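Local atomic coordinates of imidazolonepropionase (Unidentified, PDB entry 2Q09), a protein that catalyses the hydrolytic opening of the imidazolone-5-propanoate ring to N-formimidoyl-L-glutamate, the third step of histidine degradation. Residues A[70-81]-A[313-321]; A[126-135]-A[324-332]. One frame throughout, in Å; residues are numbered along the deposited sequence.

Interaction 1: A[70-81]-A[313-321]; sequences DCHTHLIFAGSR and AVSSDINPG. With FE (Fe (III) ion), chain B; DI6 (3-[(4S)-2,5-dioxoimidazolidin-4-yl]propanoic acid), chain C.
Asp70 OD2 is gripped twice by the 313-321 segment. The hydroxyl of Ser315 donates to it, OG to OD2 2.5 Å. The backbone N of Ser316 reaches the same OD2 almost straight, at 171°. Its partner oxygen OD1 takes the hydroxyl of Ser316, OG to OD1 2.6 Å, on the syn side. Three bonds thus hold the buried carboxylate and fix its rotation. Further on, His74 N donates to Ile318 O (2.7 Å). Segment 70-81 carries the HxH motif in the C-terminal part of the first barrel strand and just beyond, and Asp317 follows the last, as in the TIM-barrel amidohydrolases. The iron(III) ion is bound by His72 NE2, His74 NE2, Asp317 OD1 (2.3 Å) and a water, with His242 completing the site. His72 and Asp317 run side by side, ring and carboxylate planes 80° apart, while Asp264 holds His72 ND1. Pro320 lays its CD over one face of the Phe77 ring, 3.8 Å from the centroid, a CH-pi contact. Arg81 donates from NH1 to O9 and from NH2 to O10 (2.9 Å) of the inhibitor carboxylate, a two-pronged grip at the guanidinium edge; Gly321 CA lies over one guanidinium face, and Thr107 also binds NH1.

Interaction 2: A[126-135]-A[324-332]; sequences RVKSLIREGV and PIVSLRMAM
Val326 lays its CG1 branch along the helix 126-133, 3.4 Å from Arg126 O and 3.9 Å from Ser129 CB, with Leu130 beside it. CG1 stands opposite the backbone N (chi1 -175°), which sends this methyl to the helix while the inverse gamma turn centred on Val326 bends the chain. One turn on, Glu133 reaches with an extended chain to the start of the helix 328-332. Its OE1 accepts from Leu328 N at 2.7 Å through the syn lone pair, and weakly from Arg329 N at 3.3 Å; OE2 takes the hydroxyl of Ser327, OG to OE2 2.6 Å, also on its syn side. Ser327 is the N-cap, and the same OG accepts from N of Met330, a selenomethionine, at 3.1 Å, a capping bond. A water donates to Val326 O and, weakly, to Glu133 OE2. Beyond the Schellman turn at Gly134, Val135 CG2 packs on Leu328 CD2 (3.8 Å). On the outside of the barrel, the axes of the helical segments 126-133 and 328-332 approach to 10.8 Å at 61°. Arg329 points its guanidinium to Gln394 and Leu386 O. The carboxylate thus occupies amide N-H groups of the first turn, where the helix dipole would probably stabilise its negative charge.

How the interactions relate
Interaction 1 is buried at the mouth of the barrel, joining the ends of its first and last strands around metal and inhibitor; interaction 2 is only partly buried and joins two helices outside those strands. Strand 312-314 is followed directly by helix 328-339, whereas helix 116-133 comes three helices after strand 63-73. The outer pair backs the inner one through Leu130 and Leu328, which pack on Asp70. Arg126 NH1 also probably donates to Leu75 O and Phe77 O. Asp70 takes two serine hydroxyls and one backbone N-H, Glu133 one hydroxyl and two N-H groups, one weakly; 70-81 with 313-321 adds metal coordination, whereas 126-135 with 324-332 relies on helix capping and aliphatic packing.

Interaction 1: A[70-81]-A[313-321]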
loop_
_atom_site.group_PDB
_atom_site.type_symbol
_atom_site.label_atom_id
_atom_site.label_comp_id
_atom_site.label_asym_id
_atom_site.label_seq_id
_atom_site.Cartn_x
_atom_site.Cartn_y
_atom_site.Cartn_z
ATOM N N ASP A 70 3.691 -0.277 2.515
ATOM C CA ASP A 70 2.437 0.490 2.410
ATOM C C ASP A 70 1.855 0.068 1.060
ATOM O O ASP A 70 2.235 0.597 0.013
ATOM C CB ASP A 70 2.744 1.996 2.418
ATOM C CG ASP A 70 1.547 2.840 2.810
ATOM O OD1 ASP A 70 1.720 4.073 2.891
ATOM O OD2 ASP A 70 0.450 2.286 3.039
ATOM N N CYS A 71 0.930 -0.884 1.093
ATOM C CA CYS A 71 0.365 -1.460 -0.122
ATOM C C CYS A 71 -0.817 -0.782 -0.804
ATOM O O CYS A 71 -1.396 -1.363 -1.722
ATOM C CB CYS A 71 0.001 -2.927 0.147
ATOM S SG CYS A 71 -1.349 -3.176 1.378
ATOM N N HIS A 72 -1.168 0.429 -0.385
ATOM C CA HIS A 72 -2.296 1.119 -0.993
ATOM C C HIS A 72 -2.177 2.632 -0.866
ATOM O O HIS A 72 -2.573 3.206 0.147
ATOM C CB HIS A 72 -3.597 0.638 -0.340
ATOM C CG HIS A 72 -4.839 1.258 -0.909
ATOM N ND1 HIS A 72 -5.917 0.509 -1.325
ATOM C CD2 HIS A 72 -5.190 2.553 -1.095
ATOM C CE1 HIS A 72 -6.878 1.312 -1.744
ATOM N NE2 HIS A 72 -6.462 2.559 -1.614
ATOM N N THR A 73 -1.603 3.282 -1.876
ATOM C CA THR A 73 -1.509 4.736 -1.831
ATOM C C THR A 73 -1.815 5.396 -3.166
ATOM O O THR A 73 -1.763 4.753 -4.217
ATOM C CB THR A 73 -0.114 5.242 -1.369
ATOM O OG1 THR A 73 0.754 5.387 -2.502
ATOM C CG2 THR A 73 0.516 4.268 -0.380
ATOM N N HIS A 74 -2.154 6.679 -3.087
ATOM C CA HIS A 74 -2.443 7.524 -4.242
ATOM C C HIS A 74 -1.541 8.739 -4.008
ATOM O O HIS A 74 -1.979 9.861 -4.214
ATOM C CB HIS A 74 -3.890 8.046 -4.229
ATOM C CG HIS A 74 -4.955 6.990 -4.204
ATOM N ND1 HIS A 74 -5.818 6.788 -5.261
ATOM C CD2 HIS A 74 -5.379 6.166 -3.216
ATOM C CE1 HIS A 74 -6.728 5.893 -4.923
ATOM N NE2 HIS A 74 -6.488 5.500 -3.685
ATOM N N LEU A 75 -0.293 8.533 -3.593
ATOM C CA LEU A 75 0.578 9.666 -3.279
ATOM C C LEU A 75 0.994 10.574 -4.431
ATOM O O LEU A 75 1.547 11.653 -4.193
ATOM C CB LEU A 75 1.820 9.194 -2.505
ATOM C CG LEU A 75 2.901 8.352 -3.182
ATOM C CD1 LEU A 75 3.826 9.249 -4.016
ATOM C CD2 LEU A 75 3.710 7.641 -2.088
ATOM N N ILE A 76 0.738 10.154 -5.664
ATOM C CA ILE A 76 1.073 10.987 -6.818
ATOM C C ILE A 76 -0.144 11.830 -7.201
ATOM O O ILE A 76 -1.192 11.287 -7.574
ATOM C CB ILE A 76 1.481 10.131 -8.035
ATOM C CG1 ILE A 76 2.898 9.580 -7.824
ATOM C CG2 ILE A 76 1.402 10.969 -9.327
ATOM C CD1 ILE A 76 3.387 8.690 -8.986
ATOM N N PHE A 77 -0.009 13.147 -7.109
ATOM C CA PHE A 77 -1.120 14.022 -7.454
ATOM C C PHE A 77 -0.692 15.473 -7.363
ATOM O O PHE A 77 0.312 15.794 -6.711
ATOM C CB PHE A 77 -2.297 13.778 -6.498
ATOM C CG PHE A 77 -1.983 14.101 -5.058
ATOM C CD1 PHE A 77 -2.053 15.407 -4.602
ATOM C CD2 PHE A 77 -1.582 13.106 -4.173
ATOM C CE1 PHE A 77 -1.724 15.733 -3.293
ATOM C CE2 PHE A 77 -1.245 13.412 -2.853
ATOM C CZ PHE A 77 -1.320 14.733 -2.409
ATOM N N ALA A 78 -1.453 16.336 -8.030
ATOM C CA ALA A 78 -1.192 17.773 -8.001
ATOM C C ALA A 78 -2.400 18.466 -7.384
ATOM O O ALA A 78 -3.427 17.832 -7.138
ATOM C CB ALA A 78 -0.952 18.307 -9.420
ATOM N N GLY A 79 -2.276 19.766 -7.138
ATOM C CA GLY A 79 -3.375 20.519 -6.566
ATOM C C GLY A 79 -3.557 20.308 -5.075
ATOM O O GLY A 79 -2.816 19.545 -4.437
ATOM N N SER A 80 -4.555 20.987 -4.515
ATOM C CA SER A 80 -4.854 20.873 -3.093
ATOM C C SER A 80 -6.358 20.997 -2.859
ATOM O O SER A 80 -7.014 21.892 -3.405
ATOM C CB SER A 80 -4.123 21.969 -2.308
ATOM O OG SER A 80 -4.381 21.859 -0.916
ATOM N N ARG A 81 -6.896 20.102 -2.034
ATOM C CA ARG A 81 -8.316 20.112 -1.720
ATOM C C ARG A 81 -8.535 20.775 -0.354
ATOM O O ARG A 81 -9.634 20.725 0.199
ATOM C CB ARG A 81 -8.834 18.674 -1.685
ATOM C CG ARG A 81 -8.473 17.860 -2.938
ATOM C CD ARG A 81 -9.590 17.825 -3.943
ATOM N NE ARG A 81 -10.560 16.792 -3.591
ATOM C CZ ARG A 81 -10.432 15.481 -3.773
ATOM N NH1 ARG A 81 -9.347 14.983 -4.330
ATOM N NH2 ARG A 81 -11.419 14.666 -3.397
ATOM N N ALA A 313 -4.271 -6.582 5.831
ATOM C CA ALA A 313 -3.159 -5.664 5.673
ATOM C C ALA A 313 -3.663 -4.303 6.144
ATOM O O ALA A 313 -4.873 -4.077 6.215
ATOM C CB ALA A 313 -2.729 -5.590 4.200
ATOM N N VAL A 314 -2.737 -3.417 6.488
ATOM C CA VAL A 314 -3.090 -2.069 6.920
ATOM C C VAL A 314 -2.287 -1.114 6.041
ATOM O O VAL A 314 -1.084 -1.323 5.842
ATOM C CB VAL A 314 -2.716 -1.821 8.395
ATOM C CG1 VAL A 314 -2.912 -0.344 8.733
ATOM C CG2 VAL A 314 -3.587 -2.678 9.312
ATOM N N SER A 315 -2.941 -0.077 5.518
ATOM C CA SER A 315 -2.261 0.877 4.649
ATOM C C SER A 315 -2.747 2.306 4.897
ATOM O O SER A 315 -3.828 2.508 5.441
ATOM C CB SER A 315 -2.486 0.492 3.182
ATOM O OG SER A 315 -1.754 1.356 2.321
ATOM N N SER A 316 -1.950 3.283 4.474
ATOM C CA SER A 316 -2.257 4.701 4.666
ATOM C C SER A 316 -3.296 5.296 3.712
ATOM O O SER A 316 -3.954 6.292 4.042
ATOM C CB SER A 316 -0.971 5.521 4.545
ATOM O OG SER A 316 -0.466 5.454 3.213
ATOM N N ASP A 317 -3.443 4.684 2.539
ATOM C CA ASP A 317 -4.377 5.174 1.524
ATOM C C ASP A 317 -4.111 6.650 1.229
ATOM O O ASP A 317 -5.031 7.398 0.902
ATOM C CB ASP A 317 -5.836 4.984 1.971
ATOM C CG ASP A 317 -6.839 5.304 0.865
ATOM O OD1 ASP A 317 -6.503 5.065 -0.318
ATOM O OD2 ASP A 317 -7.963 5.772 1.170
ATOM N N ILE A 318 -2.852 7.066 1.341
ATOM C CA ILE A 318 -2.489 8.468 1.085
ATOM C C ILE A 318 -3.160 8.996 -0.179
ATOM O O ILE A 318 -2.921 8.477 -1.269
ATOM C CB ILE A 318 -0.968 8.655 0.892
ATOM C CG1 ILE A 318 -0.218 8.280 2.166
ATOM C CG2 ILE A 318 -0.662 10.122 0.509
ATOM C CD1 ILE A 318 1.300 8.295 1.998
ATOM N N ASN A 319 -3.990 10.021 -0.034
ATOM C CA ASN A 319 -4.664 10.608 -1.182
ATOM C C ASN A 319 -5.205 11.972 -0.770
ATOM O O ASN A 319 -5.618 12.176 0.386
ATOM C CB ASN A 319 -5.768 9.675 -1.699
ATOM C CG ASN A 319 -7.040 9.766 -0.897
ATOM O OD1 ASN A 319 -7.783 10.755 -0.985
ATOM N ND2 ASN A 319 -7.308 8.731 -0.106
ATOM N N PRO A 320 -5.210 12.924 -1.718
ATOM C CA PRO A 320 -5.675 14.292 -1.484
ATOM C C PRO A 320 -7.134 14.480 -1.104
ATOM O O PRO A 320 -7.504 15.532 -0.579
ATOM C CB PRO A 320 -5.328 14.995 -2.794
ATOM C CG PRO A 320 -5.606 13.936 -3.796
ATOM C CD PRO A 320 -4.960 12.705 -3.155
ATOM N N GLY A 321 -7.959 13.476 -1.362
ATOM C CA GLY A 321 -9.366 13.624 -1.053
ATOM C C GLY A 321 -9.903 13.087 0.267
ATOM O O GLY A 321 -10.627 13.797 0.968
HETATM FE FE FE B . -7.499 4.365 -2.265
HETATM N N1 DI6 C . -12.034 5.922 -2.314
HETATM C C2 DI6 C . -11.441 6.897 -1.593
HETATM O O2 DI6 C . -11.639 7.171 -0.422
HETATM C C3 DI6 C . -10.444 7.589 -2.555
HETATM N N4 DI6 C . -10.651 6.835 -3.812
HETATM C C5 DI6 C . -11.582 5.890 -3.575
HETATM O O5 DI6 C . -11.965 5.087 -4.414
HETATM C C6 DI6 C . -10.770 9.067 -2.706
HETATM C C7 DI6 C . -9.810 9.793 -3.651
HETATM C C8 DI6 C . -10.090 11.293 -3.833
HETATM O O9 DI6 C . -9.180 11.990 -4.323
HETATM O O10 DI6 C . -11.198 11.783 -3.495
HETATM O O HOH W 1 0.476 -1.833 3.741
HETATM O O HOH W 2 -9.340 5.349 -1.000
#

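Interaction 2: A[126-135]-A[324-332]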
loop_
_atom_site.group_PDB
_atom_site.type_symbol
_atom_site.label_atom_id
_atom_site.label_comp_id
_atom_site.label_asym_id
_atom_site.label_seq_id
_atom_site.Cartn_x
_atom_site.Cartn_y
_atom_site.Cartn_z
ATOM N N ARG A 126 6.875 13.516 -0.233
ATOM C CA ARG A 126 5.894 12.610 0.351
ATOM C C ARG A 126 6.540 11.240 0.566
ATOM O O ARG A 126 6.422 10.648 1.638
ATOM C CB ARG A 126 4.675 12.492 -0.566
ATOM C CG ARG A 126 3.947 13.838 -0.780
ATOM C CD ARG A 126 2.886 13.761 -1.884
ATOM N NE ARG A 126 2.379 15.095 -2.201
ATOM C CZ ARG A 126 1.783 15.427 -3.343
ATOM N NH1 ARG A 126 1.611 14.519 -4.296
ATOM N NH2 ARG A 126 1.376 16.678 -3.539
ATOM N N VAL A 127 7.229 10.741 -0.452
ATOM C CA VAL A 127 7.892 9.449 -0.339
ATOM C C VAL A 127 8.995 9.492 0.715
ATOM O O VAL A 127 9.231 8.503 1.403
ATOM C CB VAL A 127 8.513 9.007 -1.679
ATOM C CG1 VAL A 127 9.220 7.653 -1.510
ATOM C CG2 VAL A 127 7.424 8.892 -2.735
ATOM N N LYS A 128 9.658 10.635 0.855
ATOM C CA LYS A 128 10.729 10.745 1.839
ATOM C C LYS A 128 10.207 10.599 3.259
ATOM O O LYS A 128 10.912 10.101 4.140
ATOM C CB LYS A 128 11.481 12.067 1.669
ATOM C CG LYS A 128 12.343 12.067 0.402
ATOM C CD LYS A 128 13.170 13.332 0.250
ATOM C CE LYS A 128 13.985 13.254 -1.032
ATOM N NZ LYS A 128 14.833 14.457 -1.257
ATOM N N SER A 129 8.972 11.032 3.497
ATOM C CA SER A 129 8.404 10.889 4.832
ATOM C C SER A 129 8.134 9.415 5.125
ATOM O O SER A 129 8.317 8.950 6.250
ATOM C CB SER A 129 7.113 11.696 4.967
ATOM O OG SER A 129 7.409 13.068 5.171
ATOM N N LEU A 130 7.691 8.677 4.115
ATOM C CA LEU A 130 7.428 7.255 4.313
ATOM C C LEU A 130 8.766 6.547 4.537
ATOM O O LEU A 130 8.882 5.665 5.389
ATOM C CB LEU A 130 6.716 6.652 3.097
ATOM C CG LEU A 130 5.269 7.095 2.859
ATOM C CD1 LEU A 130 4.707 6.384 1.638
ATOM C CD2 LEU A 130 4.425 6.769 4.090
ATOM N N ILE A 131 9.779 6.935 3.766
ATOM C CA ILE A 131 11.108 6.338 3.886
ATOM C C ILE A 131 11.649 6.403 5.317
ATOM O O ILE A 131 12.090 5.390 5.866
ATOM C CB ILE A 131 12.113 7.033 2.919
ATOM C CG1 ILE A 131 12.017 6.427 1.506
ATOM C CG2 ILE A 131 13.554 6.827 3.398
ATOM C CD1 ILE A 131 10.621 6.152 1.032
ATOM N N ARG A 132 11.604 7.579 5.927
ATOM C CA ARG A 132 12.117 7.711 7.284
ATOM C C ARG A 132 11.293 6.987 8.347
ATOM O O ARG A 132 11.770 6.789 9.467
ATOM C CB ARG A 132 12.292 9.183 7.641
ATOM C CG ARG A 132 11.024 9.992 7.633
ATOM C CD ARG A 132 11.356 11.473 7.694
ATOM N NE ARG A 132 10.162 12.281 7.903
ATOM C CZ ARG A 132 10.115 13.599 7.752
ATOM N NH1 ARG A 132 11.201 14.265 7.385
ATOM N NH2 ARG A 132 8.980 14.245 7.972
ATOM N N GLU A 133 10.066 6.597 8.008
ATOM C CA GLU A 133 9.229 5.848 8.939
ATOM C C GLU A 133 9.607 4.376 8.861
ATOM O O GLU A 133 9.175 3.574 9.688
ATOM C CB GLU A 133 7.744 5.949 8.588
ATOM C CG GLU A 133 7.084 7.270 8.862
ATOM C CD GLU A 133 5.570 7.134 8.978
ATOM O OE1 GLU A 133 4.981 6.335 8.223
ATOM O OE2 GLU A 133 4.970 7.834 9.819
ATOM N N GLY A 134 10.377 4.016 7.838
ATOM C CA GLY A 134 10.782 2.632 7.678
ATOM C C GLY A 134 10.110 1.911 6.518
ATOM O O GLY A 134 10.241 0.698 6.391
ATOM N N VAL A 135 9.393 2.638 5.665
ATOM C CA VAL A 135 8.732 1.993 4.529
ATOM C C VAL A 135 9.771 1.704 3.442
ATOM O O VAL A 135 10.469 2.611 2.988
ATOM C CB VAL A 135 7.620 2.880 3.940
ATOM C CG1 VAL A 135 7.003 2.200 2.715
ATOM C CG2 VAL A 135 6.528 3.124 4.997
ATOM N N PRO A 324 -5.445 12.583 3.556
ATOM C CA PRO A 324 -4.282 13.457 3.360
ATOM C C PRO A 324 -3.240 13.335 4.451
ATOM O O PRO A 324 -2.684 14.338 4.874
ATOM C CB PRO A 324 -4.909 14.852 3.318
ATOM C CG PRO A 324 -6.027 14.713 4.314
ATOM C CD PRO A 324 -6.628 13.373 3.949
ATOM N N ILE A 325 -2.980 12.109 4.895
ATOM C CA ILE A 325 -2.018 11.883 5.962
ATOM C C ILE A 325 -0.892 10.970 5.501
ATOM O O ILE A 325 -1.078 9.774 5.299
ATOM C CB ILE A 325 -2.730 11.293 7.196
ATOM C CG1 ILE A 325 -3.869 12.237 7.609
ATOM C CG2 ILE A 325 -1.749 11.124 8.344
ATOM C CD1 ILE A 325 -4.781 11.699 8.686
ATOM N N VAL A 326 0.286 11.556 5.335
ATOM C CA VAL A 326 1.448 10.821 4.868
ATOM C C VAL A 326 2.175 10.147 6.016
ATOM O O VAL A 326 3.224 10.606 6.469
ATOM C CB VAL A 326 2.406 11.754 4.127
ATOM C CG1 VAL A 326 3.567 10.954 3.541
ATOM C CG2 VAL A 326 1.644 12.482 3.014
ATOM N N SER A 327 1.594 9.052 6.484
ATOM C CA SER A 327 2.167 8.299 7.583
ATOM C C SER A 327 1.577 6.893 7.602
ATOM O O SER A 327 0.356 6.721 7.691
ATOM C CB SER A 327 1.859 8.989 8.914
ATOM O OG SER A 327 2.396 8.248 9.997
ATOM N N LEU A 328 2.435 5.885 7.506
ATOM C CA LEU A 328 1.961 4.509 7.557
ATOM C C LEU A 328 1.742 4.150 9.023
ATOM O O LEU A 328 0.774 3.483 9.379
ATOM C CB LEU A 328 2.981 3.539 6.953
ATOM C CG LEU A 328 2.622 2.056 7.132
ATOM C CD1 LEU A 328 1.289 1.762 6.447
ATOM C CD2 LEU A 328 3.725 1.175 6.552
ATOM N N ARG A 329 2.656 4.599 9.873
ATOM C CA ARG A 329 2.546 4.300 11.293
ATOM C C ARG A 329 1.303 4.896 11.943
ATOM O O ARG A 329 0.738 4.297 12.854
ATOM C CB ARG A 329 3.821 4.728 12.024
ATOM C CG ARG A 329 5.005 3.836 11.626
ATOM C CD ARG A 329 6.301 4.211 12.317
ATOM N NE ARG A 329 6.239 3.993 13.757
ATOM C CZ ARG A 329 7.262 4.210 14.577
ATOM N NH1 ARG A 329 8.417 4.644 14.086
ATOM N NH2 ARG A 329 7.137 4.018 15.882
HETATM N N MSE A 330 0.859 6.057 11.467
HETATM C CA MSE A 330 -0.348 6.670 12.021
HETATM C C MSE A 330 -1.499 5.730 11.652
HETATM O O MSE A 330 -2.440 5.526 12.425
HETATM C CB MSE A 330 -0.590 8.049 11.402
HETATM C CG MSE A 330 -1.792 8.791 11.969
HETATM SE SE MSE A 330 -1.520 9.335 13.834
HETATM C CE MSE A 330 -2.803 8.177 14.686
ATOM N N ALA A 331 -1.412 5.145 10.463
ATOM C CA ALA A 331 -2.446 4.222 10.006
ATOM C C ALA A 331 -2.482 2.988 10.905
ATOM O O ALA A 331 -3.548 2.442 11.199
ATOM C CB ALA A 331 -2.183 3.803 8.558
HETATM N N MSE A 332 -1.304 2.541 11.327
HETATM C CA MSE A 332 -1.211 1.378 12.206
HETATM C C MSE A 332 -1.870 1.713 13.548
HETATM O O MSE A 332 -2.614 0.907 14.117
HETATM C CB MSE A 332 0.259 1.006 12.420
HETATM C CG MSE A 332 0.953 0.536 11.136
HETATM SE SE MSE A 332 2.866 0.408 11.307
HETATM C CE MSE A 332 2.920 -1.271 12.351
HETATM O O HOH W 3 5.242 10.659 8.320
#